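Long-range contact in B-agarase (Agarivorans gilvus, PDB 5Z6P), which is a glycoside hydrolase of family 50 with agarase activity, and so breaks down the galactose-based polysaccharide agarose: residues A[89-97]-A[205-213]. Residues are numbered along the deposited sequence; the frame is centred on the assembly and turned at random.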
loop_
_atom_site.group_PDB
_atom_site.type_symbol
_atom_site.label_atom_id
_atom_site.label_comp_id
_atom_site.label_asym_id
_atom_site.label_seq_id
_atom_site.Cartn_x
_atom_site.Cartn_y
_atom_site.Cartn_z
ATOM N N TRP A 89 -13.614 29.841 -6.483
ATOM C CA TRP A 89 -14.669 29.161 -5.743
ATOM C C TRP A 89 -14.568 29.402 -4.234
ATOM O O TRP A 89 -15.196 28.696 -3.444
ATOM C CB TRP A 89 -14.629 27.655 -6.033
ATOM C CG TRP A 89 -15.083 27.289 -7.416
ATOM C CD1 TRP A 89 -15.677 28.107 -8.320
ATOM C CD2 TRP A 89 -14.976 26.005 -8.049
ATOM N NE1 TRP A 89 -15.948 27.420 -9.476
ATOM C CE2 TRP A 89 -15.523 26.129 -9.336
ATOM C CE3 TRP A 89 -14.469 24.767 -7.651
ATOM C CZ2 TRP A 89 -15.577 25.065 -10.228
ATOM C CZ3 TRP A 89 -14.519 23.717 -8.538
ATOM C CH2 TRP A 89 -15.074 23.871 -9.811
ATOM N N SER A 90 -13.784 30.404 -3.843
ATOM C CA SER A 90 -13.515 30.681 -2.428
ATOM C C SER A 90 -14.607 31.522 -1.765
ATOM O O SER A 90 -14.556 31.788 -0.568
ATOM C CB SER A 90 -12.166 31.388 -2.279
ATOM O OG SER A 90 -12.146 32.601 -3.010
ATOM N N ASP A 91 -15.593 31.936 -2.545
ATOM C CA ASP A 91 -16.660 32.785 -2.040
ATOM C C ASP A 91 -17.969 32.026 -1.876
ATOM O O ASP A 91 -19.010 32.632 -1.662
ATOM C CB ASP A 91 -16.874 33.974 -2.981
ATOM C CG ASP A 91 -17.247 33.537 -4.399
ATOM O OD1 ASP A 91 -16.539 32.670 -4.967
ATOM O OD2 ASP A 91 -18.252 34.052 -4.943
ATOM N N LEU A 92 -17.916 30.702 -1.976
ATOM C CA LEU A 92 -19.131 29.900 -2.047
ATOM C C LEU A 92 -19.558 29.335 -0.698
ATOM O O LEU A 92 -20.631 28.750 -0.571
ATOM C CB LEU A 92 -18.938 28.753 -3.038
ATOM C CG LEU A 92 -18.448 29.127 -4.439
ATOM C CD1 LEU A 92 -18.159 27.867 -5.247
ATOM C CD2 LEU A 92 -19.460 30.001 -5.154
ATOM N N GLY A 93 -18.716 29.516 0.310
ATOM C CA GLY A 93 -18.941 28.876 1.591
ATOM C C GLY A 93 -18.517 27.425 1.507
ATOM O O GLY A 93 -17.654 27.072 0.698
ATOM N N ASN A 94 -19.122 26.583 2.337
ATOM C CA ASN A 94 -18.841 25.155 2.324
ATOM C C ASN A 94 -19.533 24.468 1.157
ATOM O O ASN A 94 -20.746 24.555 1.020
ATOM C CB ASN A 94 -19.284 24.514 3.635
ATOM C CG ASN A 94 -18.493 25.016 4.825
ATOM O OD1 ASN A 94 -17.316 25.360 4.711
ATOM N ND2 ASN A 94 -19.137 25.056 5.977
ATOM N N PHE A 95 -18.767 23.769 0.331
ATOM C CA PHE A 95 -19.318 23.186 -0.891
ATOM C C PHE A 95 -18.540 21.975 -1.412
ATOM O O PHE A 95 -17.407 21.723 -1.004
ATOM C CB PHE A 95 -19.360 24.247 -1.989
ATOM C CG PHE A 95 -18.022 24.529 -2.594
ATOM C CD1 PHE A 95 -17.141 25.398 -1.978
ATOM C CD2 PHE A 95 -17.635 23.915 -3.768
ATOM C CE1 PHE A 95 -15.916 25.650 -2.521
ATOM C CE2 PHE A 95 -16.396 24.162 -4.320
ATOM C CZ PHE A 95 -15.535 25.031 -3.696
ATOM N N CYS A 96 -19.163 21.256 -2.342
ATOM C CA CYS A 96 -18.518 20.170 -3.074
ATOM C C CYS A 96 -18.546 20.388 -4.591
ATOM O O CYS A 96 -19.499 20.938 -5.150
ATOM C CB CYS A 96 -19.191 18.831 -2.774
ATOM S SG CYS A 96 -19.247 18.359 -1.043
ATOM N N PHE A 97 -17.484 19.953 -5.251
ATOM C CA PHE A 97 -17.553 19.693 -6.675
ATOM C C PHE A 97 -18.268 18.348 -6.828
ATOM O O PHE A 97 -17.925 17.381 -6.158
ATOM C CB PHE A 97 -16.159 19.676 -7.308
ATOM C CG PHE A 97 -16.143 19.156 -8.710
ATOM C CD1 PHE A 97 -16.563 19.949 -9.761
ATOM C CD2 PHE A 97 -15.723 17.863 -8.978
ATOM C CE1 PHE A 97 -16.559 19.462 -11.061
ATOM C CE2 PHE A 97 -15.719 17.371 -10.276
ATOM C CZ PHE A 97 -16.137 18.171 -11.315
ATOM N N ASN A 205 -24.487 16.207 -15.102
ATOM C CA ASN A 205 -24.876 16.981 -13.947
ATOM C C ASN A 205 -23.721 17.472 -13.086
ATOM O O ASN A 205 -23.828 17.555 -11.867
ATOM C CB ASN A 205 -25.828 16.114 -13.155
ATOM C CG ASN A 205 -27.133 15.791 -13.899
ATOM O OD1 ASN A 205 -28.180 15.869 -13.246
ATOM N ND2 ASN A 205 -27.116 15.791 -15.251
ATOM N N PHE A 206 -22.661 17.890 -13.762
ATOM C CA PHE A 206 -21.571 18.606 -13.126
ATOM C C PHE A 206 -22.109 19.894 -12.527
ATOM O O PHE A 206 -22.859 20.622 -13.170
ATOM C CB PHE A 206 -20.423 18.914 -14.111
ATOM C CG PHE A 206 -19.677 17.700 -14.579
ATOM C CD1 PHE A 206 -20.112 17.001 -15.686
ATOM C CD2 PHE A 206 -18.554 17.251 -13.908
ATOM C CE1 PHE A 206 -19.450 15.889 -16.123
ATOM C CE2 PHE A 206 -17.886 16.122 -14.346
ATOM C CZ PHE A 206 -18.338 15.450 -15.458
ATOM N N ARG A 207 -21.696 20.162 -11.292
ATOM C CA ARG A 207 -22.257 21.229 -10.488
ATOM C C ARG A 207 -21.384 21.530 -9.289
ATOM O O ARG A 207 -20.536 20.723 -8.911
ATOM C CB ARG A 207 -23.649 20.839 -10.006
ATOM C CG ARG A 207 -23.650 19.660 -9.050
ATOM C CD ARG A 207 -24.977 18.955 -9.064
ATOM N NE ARG A 207 -25.080 17.906 -8.062
ATOM C CZ ARG A 207 -25.022 16.605 -8.324
ATOM N NH1 ARG A 207 -24.852 16.184 -9.560
ATOM N NH2 ARG A 207 -25.139 15.720 -7.348
ATOM N N LEU A 208 -21.607 22.701 -8.699
ATOM C CA LEU A 208 -21.116 23.004 -7.368
ATOM C C LEU A 208 -22.293 22.830 -6.422
ATOM O O LEU A 208 -23.401 23.282 -6.710
ATOM C CB LEU A 208 -20.539 24.418 -7.296
ATOM C CG LEU A 208 -19.271 24.597 -8.134
ATOM C CD1 LEU A 208 -18.860 26.042 -8.202
ATOM C CD2 LEU A 208 -18.137 23.765 -7.574
ATOM N N GLN A 209 -22.061 22.141 -5.313
ATOM C CA GLN A 209 -23.136 21.827 -4.392
ATOM C C GLN A 209 -22.761 22.162 -2.962
ATOM O O GLN A 209 -21.708 21.760 -2.478
ATOM C CB GLN A 209 -23.517 20.352 -4.504
ATOM C CG GLN A 209 -24.722 19.972 -3.678
ATOM C CD GLN A 209 -25.530 18.865 -4.318
ATOM O OE1 GLN A 209 -25.814 18.898 -5.518
ATOM N NE2 GLN A 209 -25.919 17.883 -3.519
ATOM N N SER A 210 -23.639 22.902 -2.299
ATOM C CA SER A 210 -23.464 23.253 -0.900
ATOM C C SER A 210 -23.407 22.006 -0.027
ATOM O O SER A 210 -24.148 21.041 -0.235
ATOM C CB SER A 210 -24.598 24.162 -0.433
ATOM O OG SER A 210 -25.777 23.410 -0.193
ATOM N N SER A 211 -22.518 22.039 0.956
ATOM C CA SER A 211 -22.336 20.916 1.856
ATOM C C SER A 211 -22.838 21.311 3.246
ATOM O O SER A 211 -22.407 22.314 3.806
ATOM C CB SER A 211 -20.860 20.495 1.885
ATOM O OG SER A 211 -20.721 19.105 2.118
ATOM N N PRO A 212 -23.779 20.542 3.794
ATOM C CA PRO A 212 -24.291 20.846 5.129
ATOM C C PRO A 212 -23.282 20.444 6.192
ATOM O O PRO A 212 -22.541 19.483 5.986
ATOM C CB PRO A 212 -25.551 19.991 5.218
ATOM C CG PRO A 212 -25.236 18.810 4.385
ATOM C CD PRO A 212 -24.361 19.305 3.252
ATOM N N ALA A 213 -23.243 21.174 7.300
ATOM C CA ALA A 213 -22.353 20.824 8.402
ATOM C C ALA A 213 -22.733 19.463 8.976
ATOM O O ALA A 213 -23.908 19.110 9.063
ATOM C CB ALA A 213 -22.395 21.893 9.482
#
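The forked end of Leu208 fills a hollow walled by Trp89, Leu92 and Phe95. Its CD1 sits over one face of the indole, 3.6 Å from the centroid of the five-membered ring and 16° off the normal, a CH-pi contact, and also meets Leu92 CD1 at 3.5 Å. The other prong, Leu208 CD2, sits over the six-membered indole ring and lies 3.7 Å from Phe95 CE2. Phe95 takes up the cramped rotamer with CG between backbone N and carbonyl carbon (chi1 76°), which lays its ring alongside Leu208; Leu92 CD1 lies over the centre of one face of that ring. Beneath this knob, strands 95-103 and 199-210 pair antiparallel in the beta-rich, CBM-like domain, with the turn 89-92 folded over Leu208. Cys96 and Gln209 form the hydrogen-bonded pair, N to O in both directions. Beyond the strand end, Ser211 N reaches Asn94 O at 3.1 Å, from above the carbonyl plane. At the other end of the pairing, Phe97 CZ meets the Phe206 ring at its edge, 3.7 Å from Phe206 CD2. On the reverse face, Cys96 SG rests 3.6 Å from Ser211 OG, which is hydrogen-bonded to Glu140 and Tyr170, while Gln209 OE1 accepts a bond from Arg207 NE.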